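Local coordinates for SusD-like carbohydrate binding protein (Bacteroides vulgatus, PDB 3LEW) that probably binds carbohydrate at the outer membrane, as a SusD-family protein thought to take part in nutrient uptake, at residues L209-L214 with V346-L351; D300-M305 with R399-G404; I352-K357 with E392-E397. All coordinates share one frame; numbering follows the deposited sequence.

Helix 346-359 ties the three sites together: its first half meets helix 202-215 in contact 1, and its second half meets helix 387-401 in contact 3. Helix 387-401 then runs on into contact 2, where its C-terminal end receives the turn 300-305. The centres of contacts 1 and 3 lie about 10 Å apart, those of 2 and 3 about 16 Å, and those of 1 and 2 about 18 Å. Along the chain the order is 209-214, 300-305, 346-351, 352-357, 392-397, 399-404, so contacts 1 and 2 interlock. Together they join sequence-distant parts of this helical SusD-like fold, and E397 of contact 3 reaches R302 of contact 2 directly.

Contact 1. Residues L209-L214 with V346-L351; sequences LSRACL and VAEIYL
R211 and E348 both start out with CG anti to the backbone N, and from there the two chains run into the gap between their helices. R211 stays straight as far as CD and then bends at chi3 (-69°), which turns the guanidinium so that its NE side faces the glutamate. E348 stays extended beyond CG and presents both oxygens to the arginine. The two side chains cross at about a right angle, yet their flat ends lie nearly coplanar, 23° apart.

The result is a side-on, two-pronged salt bridge between helices from the two SusD family regions. NE of R211 donates a hydrogen bond to OE2 of E348 at 2.8 Å, and NH2 of R211 reaches OE1 of E348 at the same 2.8 Å. Both oxygens use their syn lone pairs, so the carboxylate is gripped from its open end. The NH2 bond is the straighter one and keeps close to the guanidinium plane; the NE bond is more bent, its acceptor tilted somewhat out of that plane. Turning either group would strain or break at least one of the bonds. Both residues are buried, so the pairing probably offsets much of the cost of placing two charges inside the protein.

Beyond this pair the approach is looser: the CD1 end of I349 comes within 4.6 Å of CB of S210. F407 packs on both R211 and E348. NH2 of R211 also donates to the backbone O of L343, on strand 341-345, which leads into helix 346-359. Helix 219-232 covers S210 and L214, helix 170-187 lies against L209 and A212, and helix 365-376 packs on A347, Y350 and L351.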
loop_
_atom_site.group_PDB
_atom_site.type_symbol
_atom_site.label_atom_id
_atom_site.label_comp_id
_atom_site.label_asym_id
_atom_site.label_seq_id
_atom_site.Cartn_x
_atom_site.Cartn_y
_atom_site.Cartn_z
ATOM N N LEU A 209 -10.063 -9.564 -0.387
ATOM C CA LEU A 209 -9.972 -10.937 -0.929
ATOM C C LEU A 209 -9.396 -10.970 -2.324
ATOM O O LEU A 209 -8.573 -11.859 -2.642
ATOM C CB LEU A 209 -11.348 -11.618 -1.008
ATOM C CG LEU A 209 -11.713 -12.606 0.051
ATOM C CD1 LEU A 209 -13.143 -13.059 -0.193
ATOM C CD2 LEU A 209 -10.722 -13.771 0.081
ATOM N N SER A 210 -9.848 -10.035 -3.166
ATOM C CA SER A 210 -9.370 -9.920 -4.554
ATOM C C SER A 210 -7.871 -9.702 -4.575
ATOM O O SER A 210 -7.129 -10.344 -5.341
ATOM C CB SER A 210 -10.059 -8.713 -5.250
ATOM O OG SER A 210 -11.433 -9.021 -5.412
ATOM N N ARG A 211 -7.410 -8.756 -3.745
ATOM C CA ARG A 211 -5.997 -8.462 -3.620
ATOM C C ARG A 211 -5.215 -9.694 -3.112
ATOM O O ARG A 211 -4.215 -10.113 -3.684
ATOM C CB ARG A 211 -5.805 -7.284 -2.647
ATOM C CG ARG A 211 -4.367 -6.824 -2.562
ATOM C CD ARG A 211 -4.183 -5.763 -1.475
ATOM N NE ARG A 211 -4.831 -4.489 -1.811
ATOM C CZ ARG A 211 -4.826 -3.410 -1.001
ATOM N NH1 ARG A 211 -4.272 -3.456 0.207
ATOM N NH2 ARG A 211 -5.420 -2.275 -1.376
ATOM N N ALA A 212 -5.685 -10.260 -2.016
ATOM C CA ALA A 212 -4.998 -11.404 -1.404
ATOM C C ALA A 212 -4.884 -12.604 -2.336
ATOM O O ALA A 212 -3.818 -13.244 -2.434
ATOM C CB ALA A 212 -5.705 -11.812 -0.059
ATOM N N CYS A 213 -5.970 -12.895 -3.055
ATOM C CA CYS A 213 -5.972 -13.969 -3.979
ATOM C C CYS A 213 -5.083 -13.710 -5.159
ATOM O O CYS A 213 -4.406 -14.621 -5.587
ATOM C CB CYS A 213 -7.382 -14.295 -4.440
ATOM S SG CYS A 213 -8.415 -15.046 -3.126
ATOM N N LEU A 214 -5.037 -12.480 -5.646
ATOM C CA LEU A 214 -4.069 -12.137 -6.687
ATOM C C LEU A 214 -2.622 -12.377 -6.232
ATOM O O LEU A 214 -1.817 -12.989 -6.961
ATOM C CB LEU A 214 -4.249 -10.684 -7.151
ATOM C CG LEU A 214 -3.368 -10.302 -8.354
ATOM C CD1 LEU A 214 -4.049 -10.820 -9.642
ATOM C CD2 LEU A 214 -3.163 -8.755 -8.439
ATOM N N VAL A 346 -11.638 1.609 -6.251
ATOM C CA VAL A 346 -12.216 0.779 -7.314
ATOM C C VAL A 346 -11.223 0.574 -8.489
ATOM O O VAL A 346 -11.181 -0.512 -9.071
ATOM C CB VAL A 346 -13.560 1.331 -7.834
ATOM C CG1 VAL A 346 -14.195 0.301 -8.899
ATOM C CG2 VAL A 346 -14.567 1.573 -6.656
ATOM N N ALA A 347 -10.428 1.574 -8.843
ATOM C CA ALA A 347 -9.475 1.389 -9.913
ATOM C C ALA A 347 -8.555 0.185 -9.691
ATOM O O ALA A 347 -8.181 -0.478 -10.659
ATOM C CB ALA A 347 -8.604 2.676 -10.135
ATOM N N GLU A 348 -8.105 -0.044 -8.460
ATOM C CA GLU A 348 -7.300 -1.218 -8.159
ATOM C C GLU A 348 -8.045 -2.511 -8.469
ATOM O O GLU A 348 -7.427 -3.496 -8.890
ATOM C CB GLU A 348 -6.859 -1.194 -6.685
ATOM C CG GLU A 348 -5.970 -2.390 -6.304
ATOM C CD GLU A 348 -5.811 -2.611 -4.807
ATOM O OE1 GLU A 348 -6.224 -1.776 -3.994
ATOM O OE2 GLU A 348 -5.277 -3.694 -4.444
ATOM N N ILE A 349 -9.363 -2.527 -8.213
ATOM C CA ILE A 349 -10.182 -3.726 -8.470
ATOM C C ILE A 349 -10.274 -3.988 -9.960
ATOM O O ILE A 349 -10.167 -5.134 -10.376
ATOM C CB ILE A 349 -11.583 -3.631 -7.823
ATOM C CG1 ILE A 349 -11.484 -3.233 -6.333
ATOM C CG2 ILE A 349 -12.352 -4.936 -8.010
ATOM C CD1 ILE A 349 -10.541 -4.177 -5.484
ATOM N N TYR A 350 -10.403 -2.939 -10.777
ATOM C CA TYR A 350 -10.351 -3.129 -12.238
ATOM C C TYR A 350 -9.010 -3.755 -12.645
ATOM O O TYR A 350 -8.948 -4.661 -13.462
ATOM C CB TYR A 350 -10.467 -1.804 -12.988
ATOM C CG TYR A 350 -11.859 -1.288 -13.258
ATOM C CD1 TYR A 350 -12.568 -0.578 -12.295
ATOM C CD2 TYR A 350 -12.441 -1.470 -14.488
ATOM C CE1 TYR A 350 -13.824 -0.064 -12.544
ATOM C CE2 TYR A 350 -13.726 -0.965 -14.751
ATOM C CZ TYR A 350 -14.399 -0.231 -13.778
ATOM O OH TYR A 350 -15.669 0.286 -14.082
ATOM N N LEU A 351 -7.932 -3.265 -12.047
ATOM C CA LEU A 351 -6.589 -3.771 -12.383
ATOM C C LEU A 351 -6.353 -5.210 -11.889
ATOM O O LEU A 351 -5.755 -5.997 -12.603
ATOM C CB LEU A 351 -5.538 -2.834 -11.794
ATOM C CG LEU A 351 -5.403 -1.498 -12.569
ATOM C CD1 LEU A 351 -4.699 -0.479 -11.657
ATOM C CD2 LEU A 351 -4.579 -1.705 -13.861
#

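Contact 2. Residues D300-M305 with R399-G404; sequences DYRKEM and RKELWG
The CA atoms of R302 and E401 come nearest across the contact, 8.2 Å apart, where a turn with helical backbone angles at 301-305 faces the last turn of helix 387-401. The side chain of R302 spans the gap. It bends at chi3 (-65°), which folds its guanidinium back onto D300: NH2 meets OD2 of D300 at 2.8 Å and NE meets OD1, side-on, nearly in the guanidinium plane and on the syn lone pairs.

D300 OD1 also accepts from the backbone N of R302 at 2.9 Å, which makes an Asx turn. One oxygen thus takes two donors from the same residue, and the arginine is already braced within its own turn before it reaches the helix. Across the contact its NH1 donates to OE1 of E401 at 2.9 Å. This bond is bent, 132° at the hydrogen, with the acceptor 31° out of the guanidinium plane and its anti lone pair in use. R302 thus links the acids D300 and E401 in one ionic chain.

E401 OE2 is taken by R345 and R376, while R302 NH2 has a second acid in E397, which also pairs with the ammonium of K400. K400 passes across the arginine at about a right angle, its CB over one face of the R302 guanidinium and its CE 3.7 Å from NH2 of R302. Its NZ lies 4.3 Å from D300 OD2, too far for a direct ion pair, and a water links the two, donating to OD2 at 2.7 Å and accepting from NZ at 2.8 Å.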
loop_
_atom_site.group_PDB
_atom_site.type_symbol
_atom_site.label_atom_id
_atom_site.label_comp_id
_atom_site.label_asym_id
_atom_site.label_seq_id
_atom_site.Cartn_x
_atom_site.Cartn_y
_atom_site.Cartn_z
ATOM N N ASP A 300 -3.863 12.031 -21.441
ATOM C CA ASP A 300 -4.139 11.392 -20.157
ATOM C C ASP A 300 -4.003 12.474 -19.117
ATOM O O ASP A 300 -2.949 13.083 -19.018
ATOM C CB ASP A 300 -3.091 10.310 -19.931
ATOM C CG ASP A 300 -3.300 9.502 -18.669
ATOM O OD1 ASP A 300 -3.736 10.022 -17.584
ATOM O OD2 ASP A 300 -2.923 8.309 -18.739
ATOM N N TYR A 301 -5.060 12.759 -18.378
ATOM C CA TYR A 301 -5.014 13.886 -17.458
ATOM C C TYR A 301 -4.076 13.686 -16.283
ATOM O O TYR A 301 -3.708 14.662 -15.637
ATOM C CB TYR A 301 -6.404 14.310 -16.996
ATOM C CG TYR A 301 -7.251 13.302 -16.232
ATOM C CD1 TYR A 301 -6.935 12.882 -14.944
ATOM C CD2 TYR A 301 -8.444 12.827 -16.787
ATOM C CE1 TYR A 301 -7.783 11.982 -14.252
ATOM C CE2 TYR A 301 -9.286 11.960 -16.095
ATOM C CZ TYR A 301 -8.934 11.526 -14.832
ATOM O OH TYR A 301 -9.825 10.689 -14.173
ATOM N N ARG A 302 -3.649 12.444 -16.016
ATOM C CA ARG A 302 -2.674 12.207 -14.971
ATOM C C ARG A 302 -1.298 12.812 -15.322
ATOM O O ARG A 302 -0.522 13.185 -14.409
ATOM C CB ARG A 302 -2.575 10.712 -14.636
ATOM C CG ARG A 302 -3.917 10.107 -14.174
ATOM C CD ARG A 302 -3.883 8.591 -14.092
ATOM N NE ARG A 302 -3.688 8.010 -15.436
ATOM C CZ ARG A 302 -3.532 6.707 -15.662
ATOM N NH1 ARG A 302 -3.652 5.828 -14.663
ATOM N NH2 ARG A 302 -3.331 6.261 -16.901
ATOM N N LYS A 303 -1.018 12.897 -16.615
ATOM C CA LYS A 303 0.271 13.374 -17.111
ATOM C C LYS A 303 0.434 14.867 -16.765
ATOM O O LYS A 303 1.536 15.315 -16.457
ATOM C CB LYS A 303 0.388 13.151 -18.610
ATOM C CG LYS A 303 1.792 13.334 -19.153
ATOM C CD LYS A 303 1.855 13.100 -20.648
ATOM C CE LYS A 303 3.295 12.863 -21.100
ATOM N NZ LYS A 303 3.368 12.510 -22.539
ATOM N N GLU A 304 -0.684 15.587 -16.737
ATOM C CA GLU A 304 -0.807 17.022 -16.409
ATOM C C GLU A 304 -0.427 17.319 -14.966
ATOM O O GLU A 304 -0.097 18.454 -14.608
ATOM C CB GLU A 304 -2.278 17.493 -16.582
ATOM C CG GLU A 304 -2.924 17.136 -17.935
ATOM C CD GLU A 304 -4.338 17.694 -18.107
ATOM O OE1 GLU A 304 -4.913 18.230 -17.150
ATOM O OE2 GLU A 304 -4.880 17.581 -19.204
HETATM N N MSE A 305 -0.572 16.298 -14.113
HETATM C CA MSE A 305 -0.334 16.410 -12.662
HETATM C C MSE A 305 1.165 16.270 -12.292
HETATM O O MSE A 305 1.549 16.421 -11.118
HETATM C CB MSE A 305 -1.181 15.372 -11.922
HETATM C CG MSE A 305 -2.653 15.673 -12.147
HETATM SE SE MSE A 305 -3.792 14.178 -11.741
HETATM C CE MSE A 305 -3.131 13.822 -10.095
ATOM N N ARG A 399 1.500 0.969 -11.918
ATOM C CA ARG A 399 2.464 1.989 -11.516
ATOM C C ARG A 399 1.927 3.378 -11.816
ATOM O O ARG A 399 2.135 4.302 -11.023
ATOM C CB ARG A 399 3.799 1.765 -12.245
ATOM C CG ARG A 399 4.526 0.492 -11.703
ATOM C CD ARG A 399 5.627 0.088 -12.642
ATOM N NE ARG A 399 6.608 1.146 -12.819
ATOM C CZ ARG A 399 7.547 1.126 -13.770
ATOM N NH1 ARG A 399 7.624 0.108 -14.624
ATOM N NH2 ARG A 399 8.423 2.105 -13.882
ATOM N N LYS A 400 1.246 3.498 -12.935
ATOM C CA LYS A 400 0.733 4.798 -13.395
ATOM C C LYS A 400 -0.457 5.245 -12.541
ATOM O O LYS A 400 -0.501 6.379 -12.100
ATOM C CB LYS A 400 0.334 4.723 -14.855
ATOM C CG LYS A 400 1.500 4.577 -15.817
ATOM C CD LYS A 400 1.007 4.143 -17.195
ATOM C CE LYS A 400 0.130 5.239 -17.882
ATOM N NZ LYS A 400 -0.559 4.702 -19.111
ATOM N N GLU A 401 -1.390 4.348 -12.319
ATOM C CA GLU A 401 -2.649 4.681 -11.614
ATOM C C GLU A 401 -2.490 4.732 -10.105
ATOM O O GLU A 401 -3.194 5.504 -9.445
ATOM C CB GLU A 401 -3.741 3.671 -12.004
ATOM C CG GLU A 401 -5.106 3.792 -11.254
ATOM C CD GLU A 401 -5.866 5.082 -11.508
ATOM O OE1 GLU A 401 -5.528 5.822 -12.457
ATOM O OE2 GLU A 401 -6.835 5.354 -10.755
ATOM N N LEU A 402 -1.633 3.857 -9.556
ATOM C CA LEU A 402 -1.485 3.677 -8.102
ATOM C C LEU A 402 -0.224 4.339 -7.504
ATOM O O LEU A 402 0.148 4.054 -6.363
ATOM C CB LEU A 402 -1.513 2.184 -7.728
ATOM C CG LEU A 402 -2.772 1.455 -8.207
ATOM C CD1 LEU A 402 -2.629 -0.082 -7.977
ATOM C CD2 LEU A 402 -4.058 1.986 -7.549
ATOM N N TRP A 403 0.405 5.209 -8.269
ATOM C CA TRP A 403 1.628 5.901 -7.843
ATOM C C TRP A 403 1.431 6.513 -6.470
ATOM O O TRP A 403 0.458 7.233 -6.224
ATOM C CB TRP A 403 2.010 7.012 -8.846
ATOM C CG TRP A 403 3.326 7.678 -8.520
ATOM C CD1 TRP A 403 4.557 7.369 -9.048
ATOM C CD2 TRP A 403 3.566 8.739 -7.546
ATOM N NE1 TRP A 403 5.529 8.196 -8.502
ATOM C CE2 TRP A 403 4.935 9.030 -7.574
ATOM C CE3 TRP A 403 2.744 9.468 -6.678
ATOM C CZ2 TRP A 403 5.507 9.983 -6.735
ATOM C CZ3 TRP A 403 3.332 10.421 -5.852
ATOM C CH2 TRP A 403 4.691 10.672 -5.912
ATOM N N GLY A 404 2.347 6.236 -5.559
ATOM C CA GLY A 404 2.259 6.848 -4.250
ATOM C C GLY A 404 1.282 6.237 -3.243
ATOM O O GLY A 404 1.260 6.668 -2.094
HETATM O O HOH W 1 -1.290 7.093 -20.436
#

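Contact 3. Residues I352-K357 with E392-E397; sequences INAEAK and ETIWLE
Two nearly antiparallel helices of the SusD-like helical core, 346-359 and 387-401, pack side by side here; the axes of their short segments approach to 9.9 Å at 163°. I394 is the wedge between them. Its CD1 lies over the backbone of helix 346-359, 3.6 Å from the O of A354 and 3.9 Å from the CB of A354, while the other branch, CG2, rests 3.9 Å from CB of E355. L369 of helix 365-376 adds to the packing round I394.

Beside this apolar patch W395 sends its indole edge to E355. NE1 of W395 donates to OE2 of E355 at 3.0 Å, almost straight at 173°, and the acceptor lies in the ring plane. The carboxylate is turned 71° from that plane, and the N-H meets OE2 from above the plane of the acid group. E355 reaches it as a fully extended chain, with CG anti to the backbone N.

E355 OE1 forms a salt bridge with R414, so the acid serves a charged and a neutral donor at once. That sharing would probably favour the ionised form of E355, while the bond to NE1 should limit how far the indole can swing.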
loop_
_atom_site.group_PDB
_atom_site.type_symbol
_atom_site.label_atom_id
_atom_site.label_comp_id
_atom_site.label_asym_id
_atom_site.label_seq_id
_atom_site.Cartn_x
_atom_site.Cartn_y
_atom_site.Cartn_z
ATOM N N ILE A 352 -6.844 -5.553 -10.691
ATOM C CA ILE A 352 -6.784 -6.928 -10.181
ATOM C C ILE A 352 -7.585 -7.891 -11.098
ATOM O O ILE A 352 -7.111 -8.964 -11.432
ATOM C CB ILE A 352 -7.333 -7.057 -8.733
ATOM C CG1 ILE A 352 -6.424 -6.335 -7.699
ATOM C CG2 ILE A 352 -7.521 -8.552 -8.302
ATOM C CD1 ILE A 352 -7.047 -6.086 -6.374
ATOM N N ASN A 353 -8.801 -7.491 -11.427
ATOM C CA ASN A 353 -9.643 -8.241 -12.353
ATOM C C ASN A 353 -8.925 -8.480 -13.693
ATOM O O ASN A 353 -8.858 -9.630 -14.191
ATOM C CB ASN A 353 -10.975 -7.523 -12.510
ATOM C CG ASN A 353 -12.012 -8.351 -13.200
ATOM O OD1 ASN A 353 -12.313 -8.094 -14.371
ATOM N ND2 ASN A 353 -12.624 -9.339 -12.479
ATOM N N ALA A 354 -8.362 -7.414 -14.270
ATOM C CA ALA A 354 -7.579 -7.546 -15.507
ATOM C C ALA A 354 -6.419 -8.514 -15.387
ATOM O O ALA A 354 -6.235 -9.386 -16.227
ATOM C CB ALA A 354 -7.081 -6.177 -16.027
ATOM N N GLU A 355 -5.640 -8.397 -14.328
ATOM C CA GLU A 355 -4.467 -9.251 -14.164
ATOM C C GLU A 355 -4.820 -10.736 -13.930
ATOM O O GLU A 355 -4.204 -11.635 -14.515
ATOM C CB GLU A 355 -3.578 -8.709 -13.023
ATOM C CG GLU A 355 -2.282 -9.473 -12.927
ATOM C CD GLU A 355 -1.271 -8.897 -11.919
ATOM O OE1 GLU A 355 -1.406 -7.716 -11.505
ATOM O OE2 GLU A 355 -0.293 -9.659 -11.606
ATOM N N ALA A 356 -5.822 -10.993 -13.079
ATOM C CA ALA A 356 -6.263 -12.353 -12.849
ATOM C C ALA A 356 -6.742 -12.960 -14.173
ATOM O O ALA A 356 -6.379 -14.082 -14.534
ATOM C CB ALA A 356 -7.382 -12.366 -11.821
ATOM N N LYS A 357 -7.525 -12.192 -14.915
ATOM C CA LYS A 357 -7.997 -12.677 -16.211
ATOM C C LYS A 357 -6.842 -12.959 -17.238
ATOM O O LYS A 357 -6.921 -13.913 -18.018
ATOM C CB LYS A 357 -9.065 -11.735 -16.776
ATOM C CG LYS A 357 -10.394 -11.882 -16.041
ATOM C CD LYS A 357 -11.390 -10.804 -16.411
ATOM C CE LYS A 357 -12.761 -11.112 -15.766
ATOM N NZ LYS A 357 -13.719 -9.939 -15.969
ATOM N N GLU A 392 2.669 -7.311 -18.564
ATOM C CA GLU A 392 3.550 -6.161 -18.359
ATOM C C GLU A 392 2.813 -4.830 -18.560
ATOM O O GLU A 392 3.112 -3.860 -17.876
ATOM C CB GLU A 392 4.808 -6.259 -19.217
ATOM C CG GLU A 392 5.708 -7.366 -18.715
ATOM C CD GLU A 392 6.899 -7.643 -19.601
ATOM O OE1 GLU A 392 7.342 -6.720 -20.335
ATOM O OE2 GLU A 392 7.388 -8.800 -19.542
ATOM N N THR A 393 1.859 -4.807 -19.460
ATOM C CA THR A 393 1.044 -3.607 -19.729
ATOM C C THR A 393 0.135 -3.291 -18.532
ATOM O O THR A 393 -0.040 -2.127 -18.145
ATOM C CB THR A 393 0.239 -3.775 -21.050
ATOM O OG1 THR A 393 1.166 -4.046 -22.117
ATOM C CG2 THR A 393 -0.528 -2.515 -21.381
ATOM N N ILE A 394 -0.396 -4.343 -17.927
ATOM C CA ILE A 394 -1.186 -4.217 -16.692
ATOM C C ILE A 394 -0.321 -3.713 -15.524
ATOM O O ILE A 394 -0.693 -2.786 -14.809
ATOM C CB ILE A 394 -1.939 -5.523 -16.360
ATOM C CG1 ILE A 394 -2.936 -5.822 -17.460
ATOM C CG2 ILE A 394 -2.645 -5.402 -14.957
ATOM C CD1 ILE A 394 -3.598 -7.174 -17.345
ATOM N N TRP A 395 0.846 -4.302 -15.354
ATOM C CA TRP A 395 1.788 -3.868 -14.312
ATOM C C TRP A 395 2.192 -2.387 -14.493
ATOM O O TRP A 395 2.373 -1.665 -13.490
ATOM C CB TRP A 395 3.020 -4.752 -14.306
ATOM C CG TRP A 395 2.739 -6.204 -13.947
ATOM C CD1 TRP A 395 1.675 -6.695 -13.231
ATOM C CD2 TRP A 395 3.573 -7.315 -14.236
ATOM N NE1 TRP A 395 1.802 -8.059 -13.088
ATOM C CE2 TRP A 395 2.940 -8.464 -13.719
ATOM C CE3 TRP A 395 4.772 -7.466 -14.947
ATOM C CZ2 TRP A 395 3.502 -9.749 -13.835
ATOM C CZ3 TRP A 395 5.314 -8.752 -15.080
ATOM C CH2 TRP A 395 4.682 -9.864 -14.514
ATOM N N LEU A 396 2.368 -1.945 -15.738
ATOM C CA LEU A 396 2.699 -0.549 -16.005
ATOM C C LEU A 396 1.538 0.349 -15.618
ATOM O O LEU A 396 1.736 1.388 -14.986
ATOM C CB LEU A 396 3.098 -0.299 -17.459
ATOM C CG LEU A 396 4.562 -0.636 -17.760
ATOM C CD1 LEU A 396 4.749 -0.873 -19.250
ATOM C CD2 LEU A 396 5.471 0.465 -17.261
ATOM N N GLU A 397 0.334 -0.052 -15.980
ATOM C CA GLU A 397 -0.857 0.747 -15.603
ATOM C C GLU A 397 -1.048 0.787 -14.074
ATOM O O GLU A 397 -1.498 1.802 -13.542
ATOM C CB GLU A 397 -2.108 0.261 -16.364
ATOM C CG GLU A 397 -3.260 1.239 -16.361
ATOM C CD GLU A 397 -2.935 2.581 -16.990
ATOM O OE1 GLU A 397 -2.319 2.646 -18.077
ATOM O OE2 GLU A 397 -3.255 3.581 -16.328
#